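PDB 1X3L: glycerate 2-kinase from Pyrococcus horikoshii, which catalyses the ATP-dependent, magnesium-assisted phosphorylation of D-glycerate to 2-phosphoglycerate, and can also use other nucleotides or pyrophosphate as phosphate donor. Local coordinates for residues A[294-299]-A[330-335]; A[186-191]-A[259-264]; A[11-16]-A[273-278]; A[170-175]-A[213-218]; A[104-109]-A[137-142]. All blocks are in the same frame, centred on the assembly; numbering follows the deposited sequence.

Contact 1. Residues A[294-299]-A[330-335]; sequences EGEAKD and TTVTIE
Thr330 meets the start of the facing segment with its side chain. Its CB lies 3.3 Å from Gly295 O, and its OG1 rests against the methyl group of Ala297. At Thr331 the backbones are joined by a single beta bridge to Glu296. Thr331 N donates to Gly295 O at 2.9 Å, and Ala297 N donates to Thr331 O at 2.8 Å. A water links Thr331 OG1 to Glu296 OE1. Val332 turns its CB away, yet its CG2 still reaches Ala297 CB at 3.9 Å. Thr333 takes up both oxygens of the Glu296 carboxylate. Its N donates to the syn lone pair of Glu296 OE2 at 2.7 Å, nearly straight at 170°. Its OG1 donates to Glu296 OE1 at 2.6 Å, on the syn side but 25° out of the carboxylate plane. Glu296 leaves its backbone with CG opposite N (chi1 -163°), then bends at the next bond, which turns the carboxylate back to Thr333. At the backbone angles of Gly295 a CB would jam against the preceding carbonyl O. The arrangement is a helix start tied to a neighbouring loop: Glu296 is the N-cap residue of helix 297-314, and the loop follows strand 322-328.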
# COMPACT_ATOMS: atom_id res chain seq x y z
N GLU A 294 -12.32 3.55 -7.84
CA GLU A 294 -13.05 3.17 -6.63
C GLU A 294 -14.51 3.00 -7.03
O GLU A 294 -14.95 3.57 -8.02
CB GLU A 294 -12.90 4.26 -5.56
CG GLU A 294 -11.48 4.39 -5.01
CD GLU A 294 -11.32 5.54 -4.03
OE1 GLU A 294 -11.49 6.71 -4.45
OE2 GLU A 294 -11.02 5.28 -2.85
N GLY A 295 -15.25 2.21 -6.26
CA GLY A 295 -16.65 1.99 -6.60
C GLY A 295 -17.01 0.51 -6.64
O GLY A 295 -16.19 -0.34 -6.30
N GLU A 296 -18.23 0.21 -7.08
CA GLU A 296 -18.72 -1.16 -7.15
C GLU A 296 -18.00 -1.99 -8.22
O GLU A 296 -17.94 -1.60 -9.40
CB GLU A 296 -20.23 -1.15 -7.43
CG GLU A 296 -20.94 -2.48 -7.14
CD GLU A 296 -20.88 -2.88 -5.67
OE1 GLU A 296 -20.79 -1.98 -4.80
OE2 GLU A 296 -20.92 -4.09 -5.37
N ALA A 297 -17.46 -3.13 -7.80
CA ALA A 297 -16.74 -4.03 -8.69
C ALA A 297 -17.50 -4.40 -9.96
O ALA A 297 -16.99 -4.24 -11.07
CB ALA A 297 -16.35 -5.30 -7.93
N LYS A 298 -18.72 -4.92 -9.79
CA LYS A 298 -19.55 -5.33 -10.92
C LYS A 298 -19.64 -4.25 -11.99
O LYS A 298 -19.48 -4.51 -13.19
CB LYS A 298 -20.96 -5.68 -10.43
CG LYS A 298 -21.98 -5.86 -11.54
CD LYS A 298 -23.40 -5.91 -10.98
CE LYS A 298 -24.45 -5.86 -12.07
NZ LYS A 298 -24.43 -7.06 -12.96
N ASP A 299 -19.88 -3.03 -11.55
CA ASP A 299 -20.00 -1.89 -12.44
C ASP A 299 -18.66 -1.49 -13.07
O ASP A 299 -18.62 -1.06 -14.22
CB ASP A 299 -20.65 -0.75 -11.66
CG ASP A 299 -22.05 -1.14 -11.17
OD1 ASP A 299 -22.96 -1.23 -12.02
OD2 ASP A 299 -22.23 -1.38 -9.96
N THR A 330 -11.71 -1.65 -5.88
CA THR A 330 -13.17 -1.63 -5.95
C THR A 330 -13.73 -2.44 -4.79
O THR A 330 -12.99 -3.09 -4.06
CB THR A 330 -13.69 -2.24 -7.26
OG1 THR A 330 -13.29 -3.62 -7.35
CG2 THR A 330 -13.17 -1.46 -8.46
N THR A 331 -15.05 -2.40 -4.63
CA THR A 331 -15.68 -3.13 -3.55
C THR A 331 -16.97 -3.80 -3.99
O THR A 331 -17.60 -3.41 -4.98
CB THR A 331 -16.01 -2.19 -2.36
OG1 THR A 331 -16.79 -1.09 -2.84
CG2 THR A 331 -14.75 -1.66 -1.72
N VAL A 332 -17.36 -4.83 -3.25
CA VAL A 332 -18.59 -5.54 -3.54
C VAL A 332 -19.55 -5.28 -2.39
O VAL A 332 -19.24 -5.54 -1.23
CB VAL A 332 -18.35 -7.06 -3.68
CG1 VAL A 332 -19.66 -7.77 -4.00
CG2 VAL A 332 -17.32 -7.32 -4.78
N THR A 333 -20.72 -4.74 -2.72
CA THR A 333 -21.73 -4.44 -1.72
C THR A 333 -22.61 -5.68 -1.56
O THR A 333 -23.31 -6.07 -2.49
CB THR A 333 -22.61 -3.26 -2.17
OG1 THR A 333 -21.79 -2.11 -2.37
CG2 THR A 333 -23.67 -2.95 -1.11
N ILE A 334 -22.56 -6.29 -0.39
CA ILE A 334 -23.36 -7.49 -0.14
C ILE A 334 -24.46 -7.23 0.88
O ILE A 334 -24.18 -6.82 2.01
CB ILE A 334 -22.48 -8.65 0.36
CG1 ILE A 334 -21.36 -8.93 -0.64
CG2 ILE A 334 -23.34 -9.90 0.56
CD1 ILE A 334 -20.41 -10.04 -0.21
N GLU A 335 -25.70 -7.47 0.47
CA GLU A 335 -26.84 -7.28 1.35
C GLU A 335 -27.40 -8.66 1.68
O GLU A 335 -28.42 -9.08 1.14
CB GLU A 335 -27.91 -6.43 0.65
CG GLU A 335 -29.12 -6.10 1.53
CD GLU A 335 -28.74 -5.34 2.79
OE1 GLU A 335 -28.11 -4.27 2.67
OE2 GLU A 335 -29.09 -5.80 3.90
O HOH W 1 -19.24 0.02 -3.61

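Contact 2. Residues A[186-191]-A[259-264]; sequences KGTGIV and NVHNFL. With EDO (1,2-ethanediol), chain D.
Two neighbouring parallel strands meet here at one border of the six-stranded parallel sheet, where strand 260-266 is outermost. Gly189, Ile190 and Val191 pair with Val260, His261 and Asn262, and the strand axes are 4.7 Å apart. Gly189 N donates to Asn259 O at 2.7 Å, and His261 N to Gly189 O at 2.8 Å. Val191 N to His261 O and Phe263 N to Val191 O continue the pattern. Before the strands begin, Asn259 ND2 donates to Gly187 O at 2.9 Å. That bond is straight (167°) and lies in the amide plane. Asn259 CG sits between its backbone N and carbonyl carbon (chi1 62°), and from there the amide reaches Gly187 O. A leucine at Asn259 would probably leave Gly187 O without this donor and the chain before strand 188-194 less firmly held. On one face Ile190 CG2 touches Phe263 CE2 at 4.0 Å. Phe45 of strand 43-46 covers this face and meets His261 edge-to-face. On the other face Val191 CG2 lies 4.0 Å from Val260 CG1. Asn262 runs side by side with Val191, and its OD1 sits 3.2 Å from Val191 CB while bonded to Thr210. The backbone bonds hold the strands in step, and the asparagine amide extends the polar pairing past the strand start.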
# COMPACT_ATOMS: atom_id res chain seq x y z
N LYS A 186 19.60 13.63 12.95
CA LYS A 186 20.61 14.68 12.97
C LYS A 186 21.35 14.81 11.64
O LYS A 186 21.85 15.88 11.30
CB LYS A 186 21.62 14.42 14.09
CG LYS A 186 20.98 14.27 15.46
CD LYS A 186 22.00 13.96 16.54
CE LYS A 186 21.31 13.67 17.87
NZ LYS A 186 22.27 13.45 18.99
N GLY A 187 21.42 13.71 10.89
CA GLY A 187 22.11 13.75 9.61
C GLY A 187 21.18 13.80 8.41
O GLY A 187 20.27 14.63 8.33
N THR A 188 21.42 12.91 7.45
CA THR A 188 20.59 12.85 6.26
C THR A 188 19.61 11.70 6.37
O THR A 188 20.00 10.55 6.60
CB THR A 188 21.44 12.66 4.99
OG1 THR A 188 22.28 13.80 4.80
CG2 THR A 188 20.55 12.49 3.77
N GLY A 189 18.33 12.00 6.20
CA GLY A 189 17.32 10.96 6.26
C GLY A 189 16.79 10.58 4.89
O GLY A 189 16.30 11.42 4.14
N ILE A 190 16.90 9.30 4.55
CA ILE A 190 16.40 8.81 3.28
C ILE A 190 15.25 7.86 3.61
O ILE A 190 15.47 6.75 4.11
CB ILE A 190 17.50 8.08 2.47
CG1 ILE A 190 18.59 9.08 2.08
CG2 ILE A 190 16.91 7.44 1.22
CD1 ILE A 190 19.74 8.49 1.28
N VAL A 191 14.03 8.30 3.35
CA VAL A 191 12.84 7.52 3.65
C VAL A 191 12.28 6.80 2.43
O VAL A 191 11.99 7.43 1.42
CB VAL A 191 11.73 8.43 4.24
CG1 VAL A 191 10.53 7.60 4.68
CG2 VAL A 191 12.29 9.22 5.42
N ASN A 259 17.02 18.09 5.15
CA ASN A 259 17.86 16.91 5.35
C ASN A 259 17.12 15.57 5.36
O ASN A 259 17.75 14.51 5.42
CB ASN A 259 18.66 17.06 6.64
CG ASN A 259 17.77 17.16 7.87
OD1 ASN A 259 16.89 18.02 7.94
ND2 ASN A 259 18.00 16.28 8.84
N VAL A 260 15.79 15.59 5.32
CA VAL A 260 15.01 14.35 5.32
C VAL A 260 14.20 14.29 4.02
O VAL A 260 13.36 15.15 3.75
CB VAL A 260 14.04 14.28 6.53
CG1 VAL A 260 13.23 12.98 6.48
CG2 VAL A 260 14.83 14.35 7.83
N HIS A 261 14.46 13.25 3.23
CA HIS A 261 13.81 13.09 1.94
C HIS A 261 12.90 11.86 1.89
O HIS A 261 13.32 10.75 2.21
CB HIS A 261 14.87 12.98 0.85
CG HIS A 261 15.92 14.05 0.95
ND1 HIS A 261 15.79 15.28 0.33
CD2 HIS A 261 17.10 14.08 1.62
CE1 HIS A 261 16.84 16.02 0.62
NE2 HIS A 261 17.65 15.32 1.40
N ASN A 262 11.67 12.07 1.46
CA ASN A 262 10.70 10.99 1.36
C ASN A 262 10.56 10.51 -0.08
O ASN A 262 10.37 11.30 -1.00
CB ASN A 262 9.35 11.46 1.90
CG ASN A 262 9.36 11.65 3.40
OD1 ASN A 262 9.43 10.68 4.16
ND2 ASN A 262 9.31 12.91 3.85
N PHE A 263 10.68 9.19 -0.25
CA PHE A 263 10.56 8.56 -1.56
C PHE A 263 9.51 7.45 -1.49
O PHE A 263 9.55 6.60 -0.60
CB PHE A 263 11.90 7.93 -1.98
CG PHE A 263 13.04 8.91 -2.06
CD1 PHE A 263 13.26 9.63 -3.24
CD2 PHE A 263 13.88 9.12 -0.98
CE1 PHE A 263 14.32 10.54 -3.33
CE2 PHE A 263 14.95 10.02 -1.05
CZ PHE A 263 15.17 10.73 -2.23
N LEU A 264 8.58 7.47 -2.43
CA LEU A 264 7.56 6.43 -2.50
C LEU A 264 8.15 5.47 -3.54
O LEU A 264 8.30 5.84 -4.71
CB LEU A 264 6.23 7.03 -2.99
CG LEU A 264 5.02 6.09 -3.11
CD1 LEU A 264 4.75 5.40 -1.78
CD2 LEU A 264 3.80 6.90 -3.55
C1 EDO D . 10.55 15.96 5.69
O1 EDO D . 11.43 16.86 4.99
C2 EDO D . 9.09 16.34 5.44
O2 EDO D . 8.80 16.27 4.04

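Contact 3. Residues A[11-16]-A[273-278]; sequences LRLVGE and EAIARE. With EDO (1,2-ethanediol), chain C.
Arg12 grips Glu278 across a pair of packed helices, 6-20 and 268-281. Their segments cross at 138° with axes 8.5 Å apart. Both helices lie against the mixed sheet, where Leu13 and Ile275 touch Ile430 of strand 427-435. The salt bridge is side-on, and both donors go to one oxygen. Arg12 NE reaches Glu278 OE2 at 2.8 Å, and Arg12 NH2 reaches the same OE2 at 3.1 Å. The acceptor lies at the edge of the guanidinium group, in its plane. The carboxylate is turned 61° against that plane. Both nitrogens come to OE2 from the same face of the carboxylate. The arginine chain runs extended from CG to NE, which carries the group across to the other helix. A water lies 2.7 Å from Glu16 OE1 and 2.7 Å from Ala274 O and donates to both. This water joins the second acidic side chain to the facing helix backbone. Glu16 OE1 and Glu278 OE1 are 4.4 Å apart, and the nearby arginine probably eases their repulsion. Leu11 O accepts from O2 of a 1,2-ethanediol, probably from the crystallisation liquor. Beneath the polar groups, Leu13 CB packs on Ile275 CG2. The aliphatic parts of the two glutamates also meet, with Glu16 CG 3.8 Å from Glu278 CG.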
# COMPACT_ATOMS: atom_id res chain seq x y z
N LEU A 11 -0.73 -12.61 -18.41
CA LEU A 11 -0.07 -13.14 -17.23
C LEU A 11 1.34 -12.57 -17.07
O LEU A 11 1.83 -12.39 -15.95
CB LEU A 11 -0.04 -14.67 -17.28
CG LEU A 11 -1.44 -15.30 -17.17
CD1 LEU A 11 -1.36 -16.82 -17.34
CD2 LEU A 11 -2.04 -14.96 -15.82
N ARG A 12 1.99 -12.28 -18.19
CA ARG A 12 3.33 -11.69 -18.17
C ARG A 12 3.27 -10.29 -17.54
O ARG A 12 4.13 -9.91 -16.76
CB ARG A 12 3.88 -11.61 -19.59
CG ARG A 12 5.29 -11.06 -19.69
CD ARG A 12 5.82 -11.09 -21.12
NE ARG A 12 7.11 -10.41 -21.23
CZ ARG A 12 8.29 -10.99 -21.03
NH1 ARG A 12 8.36 -12.27 -20.71
NH2 ARG A 12 9.41 -10.28 -21.14
N LEU A 13 2.24 -9.54 -17.90
CA LEU A 13 2.05 -8.18 -17.38
C LEU A 13 1.66 -8.20 -15.90
O LEU A 13 2.01 -7.30 -15.15
CB LEU A 13 1.00 -7.45 -18.22
CG LEU A 13 1.37 -7.26 -19.69
CD1 LEU A 13 0.23 -6.60 -20.45
CD2 LEU A 13 2.64 -6.42 -19.80
N VAL A 14 0.92 -9.23 -15.49
CA VAL A 14 0.55 -9.36 -14.08
C VAL A 14 1.83 -9.57 -13.28
O VAL A 14 2.03 -8.97 -12.22
CB VAL A 14 -0.39 -10.56 -13.84
CG1 VAL A 14 -0.47 -10.85 -12.34
CG2 VAL A 14 -1.79 -10.26 -14.40
N GLY A 15 2.70 -10.44 -13.78
CA GLY A 15 3.96 -10.71 -13.11
C GLY A 15 4.80 -9.46 -12.93
O GLY A 15 5.45 -9.27 -11.90
N GLU A 16 4.80 -8.59 -13.94
CA GLU A 16 5.57 -7.34 -13.88
C GLU A 16 5.05 -6.42 -12.77
O GLU A 16 5.84 -5.80 -12.06
CB GLU A 16 5.51 -6.60 -15.22
CG GLU A 16 6.40 -7.19 -16.29
CD GLU A 16 7.87 -7.12 -15.93
OE1 GLU A 16 8.37 -6.00 -15.69
OE2 GLU A 16 8.52 -8.18 -15.88
N GLU A 273 2.83 1.44 -14.06
CA GLU A 273 3.84 1.92 -14.99
C GLU A 273 4.70 0.74 -15.45
O GLU A 273 5.10 0.68 -16.61
CB GLU A 273 4.69 3.01 -14.33
CG GLU A 273 3.86 4.23 -13.94
CD GLU A 273 4.65 5.28 -13.17
OE1 GLU A 273 5.65 4.92 -12.52
OE2 GLU A 273 4.25 6.46 -13.19
N ALA A 274 4.96 -0.19 -14.54
CA ALA A 274 5.74 -1.38 -14.88
C ALA A 274 4.98 -2.17 -15.94
O ALA A 274 5.59 -2.76 -16.84
CB ALA A 274 5.97 -2.24 -13.63
N ILE A 275 3.66 -2.20 -15.83
CA ILE A 275 2.81 -2.90 -16.80
C ILE A 275 2.86 -2.22 -18.16
O ILE A 275 3.06 -2.87 -19.19
CB ILE A 275 1.33 -2.94 -16.34
CG1 ILE A 275 1.16 -3.86 -15.13
CG2 ILE A 275 0.44 -3.41 -17.48
CD1 ILE A 275 -0.25 -3.82 -14.53
N ALA A 276 2.67 -0.90 -18.16
CA ALA A 276 2.66 -0.12 -19.39
C ALA A 276 4.01 -0.19 -20.12
O ALA A 276 4.06 -0.23 -21.35
CB ALA A 276 2.31 1.34 -19.08
N ARG A 277 5.09 -0.21 -19.35
CA ARG A 277 6.43 -0.28 -19.89
C ARG A 277 6.66 -1.62 -20.60
O ARG A 277 7.18 -1.65 -21.72
CB ARG A 277 7.45 -0.09 -18.76
CG ARG A 277 8.91 -0.06 -19.19
CD ARG A 277 9.83 0.21 -17.99
NE ARG A 277 9.62 1.54 -17.42
CZ ARG A 277 9.01 1.79 -16.26
NH1 ARG A 277 8.54 0.80 -15.50
NH2 ARG A 277 8.85 3.05 -15.85
N GLU A 278 6.27 -2.71 -19.96
CA GLU A 278 6.44 -4.04 -20.56
C GLU A 278 5.52 -4.17 -21.77
O GLU A 278 5.91 -4.73 -22.80
CB GLU A 278 6.13 -5.12 -19.52
CG GLU A 278 6.31 -6.56 -19.99
CD GLU A 278 7.69 -6.83 -20.57
OE1 GLU A 278 8.67 -6.22 -20.11
OE2 GLU A 278 7.79 -7.68 -21.48
C1 EDO C . 2.28 -16.44 -15.30
O1 EDO C . 3.29 -15.81 -16.12
C2 EDO C . 2.23 -15.82 -13.90
O2 EDO C . 1.91 -14.41 -13.96
O HOH W 2 8.12 -3.55 -16.80

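Contact 4. Residues A[170-175]-A[213-218]; sequences RKHISK and DPTTFE
His172 turns the edge of its imidazole to the face of Phe217 in an edge-to-face pair. The ring centroids are 4.9 Å apart and the planes stand at 69°. His172 CD2 makes the approach, 3.6 Å from Phe217 CD1, over the face but offset toward the rim. The histidine has CG opposite its carbonyl carbon (chi1 -73°), and this sends the ring between Phe217 and Asp213. Thr216 O lies over one imidazole face. At the ring edge, Thr215 OG1 comes within 3.0 Å of His172 CE1. Thr215 is itself fixed by Asp213: its OG1 donates to the syn lone pair of Asp213 OD1 at 2.6 Å, and its N donates to the same oxygen from above the carboxylate plane, closing an Asx turn. Lys171 CD lies 3.8 Å from Asp213 CG, and its NZ goes on to Glu203 O. Both imidazole nitrogens have partners, ND1 with Thr168 O and NE2 with Glu251 OE2. An alanine at His172 is likely to open a gap beside Phe217 and leave Glu251 without its imidazole partner. The packing on Phe217 joins the end of helix 163-171 to the start of helix 217-226, while Thr168 and Glu251 probably fix the ring's rotation.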
# COMPACT_ATOMS: atom_id res chain seq x y z
N ARG A 170 -4.10 10.89 17.55
CA ARG A 170 -3.01 9.93 17.76
C ARG A 170 -1.64 10.53 17.46
O ARG A 170 -0.67 10.27 18.18
CB ARG A 170 -3.22 8.67 16.91
CG ARG A 170 -4.43 7.83 17.32
CD ARG A 170 -4.49 6.47 16.60
NE ARG A 170 -4.48 6.60 15.15
CZ ARG A 170 -3.37 6.62 14.41
NH1 ARG A 170 -2.18 6.51 14.98
NH2 ARG A 170 -3.46 6.77 13.09
N LYS A 171 -1.55 11.34 16.41
CA LYS A 171 -0.28 11.97 16.07
C LYS A 171 0.20 12.91 17.18
O LYS A 171 1.41 13.10 17.35
CB LYS A 171 -0.39 12.75 14.75
CG LYS A 171 -0.49 11.86 13.51
CD LYS A 171 -0.54 12.68 12.22
CE LYS A 171 -0.57 11.75 11.01
NZ LYS A 171 -0.39 12.48 9.73
N HIS A 172 -0.73 13.48 17.93
CA HIS A 172 -0.37 14.40 19.00
C HIS A 172 -0.13 13.79 20.38
O HIS A 172 -0.02 14.51 21.37
CB HIS A 172 -1.39 15.54 19.10
CG HIS A 172 -1.29 16.53 17.99
ND1 HIS A 172 -1.82 16.31 16.74
CD2 HIS A 172 -0.63 17.72 17.91
CE1 HIS A 172 -1.50 17.32 15.94
NE2 HIS A 172 -0.78 18.18 16.63
N ILE A 173 -0.06 12.46 20.45
CA ILE A 173 0.23 11.78 21.72
C ILE A 173 1.24 10.68 21.47
O ILE A 173 1.36 9.73 22.25
CB ILE A 173 -1.03 11.17 22.37
CG1 ILE A 173 -1.76 10.25 21.39
CG2 ILE A 173 -1.95 12.29 22.86
CD1 ILE A 173 -2.97 9.57 21.99
N SER A 174 1.97 10.83 20.37
CA SER A 174 3.00 9.88 19.98
C SER A 174 4.32 10.62 19.79
O SER A 174 4.35 11.71 19.23
CB SER A 174 2.62 9.19 18.67
OG SER A 174 3.73 8.50 18.13
N LYS A 175 5.41 10.02 20.25
CA LYS A 175 6.72 10.65 20.12
C LYS A 175 7.39 10.41 18.77
O LYS A 175 8.43 11.00 18.48
CB LYS A 175 7.64 10.16 21.25
CG LYS A 175 7.14 10.54 22.64
CD LYS A 175 8.14 10.17 23.74
CE LYS A 175 9.46 10.92 23.59
NZ LYS A 175 10.42 10.55 24.68
N ASP A 213 2.74 17.30 9.36
CA ASP A 213 1.41 17.11 9.93
C ASP A 213 0.87 18.51 10.25
O ASP A 213 1.27 19.13 11.23
CB ASP A 213 1.46 16.28 11.21
CG ASP A 213 0.16 16.37 12.00
OD1 ASP A 213 -0.91 16.55 11.37
OD2 ASP A 213 0.20 16.25 13.24
N PRO A 214 -0.04 19.01 9.40
CA PRO A 214 -0.63 20.34 9.59
C PRO A 214 -1.55 20.47 10.80
O PRO A 214 -1.78 21.58 11.27
CB PRO A 214 -1.37 20.57 8.27
CG PRO A 214 -1.80 19.20 7.89
CD PRO A 214 -0.55 18.38 8.17
N THR A 215 -2.08 19.36 11.31
CA THR A 215 -2.97 19.44 12.47
C THR A 215 -2.22 19.92 13.71
O THR A 215 -0.99 19.81 13.80
CB THR A 215 -3.65 18.08 12.76
OG1 THR A 215 -2.67 17.13 13.19
CG2 THR A 215 -4.35 17.57 11.52
N THR A 216 -2.97 20.45 14.67
CA THR A 216 -2.38 20.99 15.89
C THR A 216 -2.98 20.41 17.15
O THR A 216 -3.93 19.62 17.10
CB THR A 216 -2.59 22.51 15.94
OG1 THR A 216 -4.00 22.78 15.96
CG2 THR A 216 -1.97 23.18 14.73
N PHE A 217 -2.43 20.81 18.30
CA PHE A 217 -2.93 20.36 19.59
C PHE A 217 -4.35 20.89 19.74
O PHE A 217 -5.22 20.22 20.30
CB PHE A 217 -2.06 20.90 20.73
CG PHE A 217 -0.76 20.16 20.91
CD1 PHE A 217 -0.75 18.85 21.35
CD2 PHE A 217 0.45 20.78 20.62
CE1 PHE A 217 0.44 18.16 21.52
CE2 PHE A 217 1.65 20.10 20.78
CZ PHE A 217 1.65 18.78 21.23
N GLU A 218 -4.58 22.09 19.22
CA GLU A 218 -5.90 22.70 19.29
C GLU A 218 -6.90 21.87 18.49
O GLU A 218 -8.03 21.67 18.92
CB GLU A 218 -5.82 24.13 18.75
CG GLU A 218 -7.09 24.94 18.93
CD GLU A 218 -6.83 26.43 18.77
OE1 GLU A 218 -6.02 26.98 19.56
OE2 GLU A 218 -7.43 27.05 17.87

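Contact 5. Residues A[104-109]-A[137-142]; sequences KSILGA and FELPEE
The Phe137 ring carries the methyl group of Ala109 over the centre of one face, with CB 4.3 Å above the ring plane. The ring rim reaches the helix backbone too: Phe137 CE1 lies 3.6 Å from Ala109 CA. Gly108 O approaches the same ring obliquely. Phe137 starts away from the helix, but CG lies opposite its backbone N (chi1 -166°), and the ring end comes back to Ala109. Ala112, further along helix 103-118, also touches it. The other flat group, the Glu138 carboxylate, leads away from helix 104-109. Its OE1 forms a salt bridge with Lys177, and its OE2 is hydrogen-bonded to Ser174 OG. OE2 also accepts a weak bond from Leu139 N. What Glu138 offers to the helix is its backbone oxygen. Glu138 O takes a CA-H...O contact from Ile106 CA at 3.1 Å and lies 3.5 Å from the methyl CB of Ala109. Leu139 follows with two apolar touches. Its CB packs on Ala109 CB at 3.6 Å, and its CD1 meets Ile106 CG2 at 3.7 Å, the two side chains crossing at about a right angle. Ile106 uses its other branch for Pro140, with CD1 4.0 Å from the proline CD. No hydrogen bond joins the two segments. The arrangement is helix-on-loop packing beside the parallel sheet: helix 103-118 lies on the loop after helix 133-136. The Phe137 side chain is about 11 Å from that of Lys58, a probable substrate-binding residue by its relatives.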
# COMPACT_ATOMS: atom_id res chain seq x y z
N LYS A 104 6.26 -4.64 22.68
CA LYS A 104 7.32 -4.80 21.69
C LYS A 104 7.33 -3.62 20.72
O LYS A 104 8.38 -3.24 20.21
CB LYS A 104 7.15 -6.12 20.94
CG LYS A 104 7.36 -7.36 21.82
CD LYS A 104 8.79 -7.42 22.33
CE LYS A 104 8.97 -8.53 23.37
NZ LYS A 104 8.67 -9.89 22.83
N SER A 105 6.15 -3.05 20.47
CA SER A 105 6.03 -1.90 19.58
C SER A 105 6.83 -0.76 20.18
O SER A 105 7.55 -0.05 19.49
CB SER A 105 4.57 -1.47 19.45
OG SER A 105 3.77 -2.52 18.97
N ILE A 106 6.68 -0.59 21.49
CA ILE A 106 7.38 0.45 22.22
C ILE A 106 8.86 0.16 22.20
O ILE A 106 9.68 1.06 21.97
CB ILE A 106 6.87 0.54 23.68
CG1 ILE A 106 5.47 1.16 23.69
CG2 ILE A 106 7.85 1.35 24.53
CD1 ILE A 106 4.92 1.41 25.08
N LEU A 107 9.21 -1.10 22.44
CA LEU A 107 10.61 -1.51 22.44
C LEU A 107 11.24 -1.17 21.10
O LEU A 107 12.39 -0.72 21.03
CB LEU A 107 10.71 -3.02 22.70
CG LEU A 107 12.12 -3.62 22.65
CD1 LEU A 107 13.02 -2.92 23.67
CD2 LEU A 107 12.06 -5.11 22.92
N GLY A 108 10.48 -1.39 20.03
CA GLY A 108 10.99 -1.09 18.70
C GLY A 108 11.24 0.40 18.53
O GLY A 108 12.30 0.80 18.04
N ALA A 109 10.27 1.21 18.92
CA ALA A 109 10.40 2.66 18.82
C ALA A 109 11.59 3.15 19.64
O ALA A 109 12.37 3.99 19.19
CB ALA A 109 9.11 3.34 19.28
N PHE A 137 5.05 0.21 15.38
CA PHE A 137 6.06 1.19 15.77
C PHE A 137 5.40 2.35 16.49
O PHE A 137 4.90 3.28 15.86
CB PHE A 137 6.75 1.68 14.50
CG PHE A 137 8.01 2.44 14.75
CD1 PHE A 137 9.19 1.78 15.05
CD2 PHE A 137 8.03 3.83 14.62
CE1 PHE A 137 10.38 2.48 15.21
CE2 PHE A 137 9.22 4.54 14.79
CZ PHE A 137 10.39 3.87 15.08
N GLU A 138 5.41 2.30 17.82
CA GLU A 138 4.79 3.36 18.61
C GLU A 138 5.43 3.59 19.97
O GLU A 138 5.91 2.67 20.62
CB GLU A 138 3.30 3.06 18.79
CG GLU A 138 2.55 4.08 19.65
CD GLU A 138 2.76 5.52 19.18
OE1 GLU A 138 2.43 5.83 18.02
OE2 GLU A 138 3.24 6.34 19.98
N LEU A 139 5.44 4.86 20.37
CA LEU A 139 5.99 5.29 21.64
C LEU A 139 5.16 6.50 22.09
O LEU A 139 5.31 7.59 21.56
CB LEU A 139 7.46 5.68 21.48
CG LEU A 139 8.19 6.10 22.76
CD1 LEU A 139 8.12 4.98 23.79
CD2 LEU A 139 9.63 6.45 22.44
N PRO A 140 4.26 6.30 23.07
CA PRO A 140 3.41 7.38 23.59
C PRO A 140 4.20 8.54 24.19
O PRO A 140 5.34 8.37 24.62
CB PRO A 140 2.56 6.67 24.63
CG PRO A 140 2.49 5.25 24.12
CD PRO A 140 3.92 5.02 23.70
N GLU A 141 3.60 9.73 24.20
CA GLU A 141 4.24 10.91 24.76
C GLU A 141 4.40 10.75 26.28
O GLU A 141 3.90 9.78 26.86
CB GLU A 141 3.41 12.16 24.45
CG GLU A 141 3.61 12.72 23.04
CD GLU A 141 5.02 13.25 22.80
OE1 GLU A 141 5.69 13.63 23.79
OE2 GLU A 141 5.45 13.31 21.63
N GLU A 142 5.07 11.69 26.92
CA GLU A 142 5.32 11.59 28.36
C GLU A 142 4.07 11.40 29.23
O GLU A 142 3.05 12.06 29.03
CB GLU A 142 6.13 12.81 28.85
CG GLU A 142 5.35 14.09 29.13
CD GLU A 142 4.62 14.63 27.92
OE1 GLU A 142 5.12 14.45 26.79
OE2 GLU A 142 3.55 15.27 28.10

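In the fold
Contacts 4 and 5 are neighbours, with centres about 16 Å apart. They touch through probable backbone hydrogen bonds, Lys175 N to Leu139 O and Glu141 N to Ile173 O. Contact 2 lies in the parallel sheet, its centre about 21 Å from each of theirs. Contacts 1 and 3 belong to the part of the chain with the mixed sheet, their centres about 25 Å apart. Contact 3 joins the first helix to helix 268-281 and closes a long loop of chain that encloses contacts 5, 4 and 2. Contacts 2 and 4 alternate along the chain, and contact 1 comes last. The chain's first helix is thus packed with the later, mixed-sheet part, while the parallel-sheet strands lie between them in sequence.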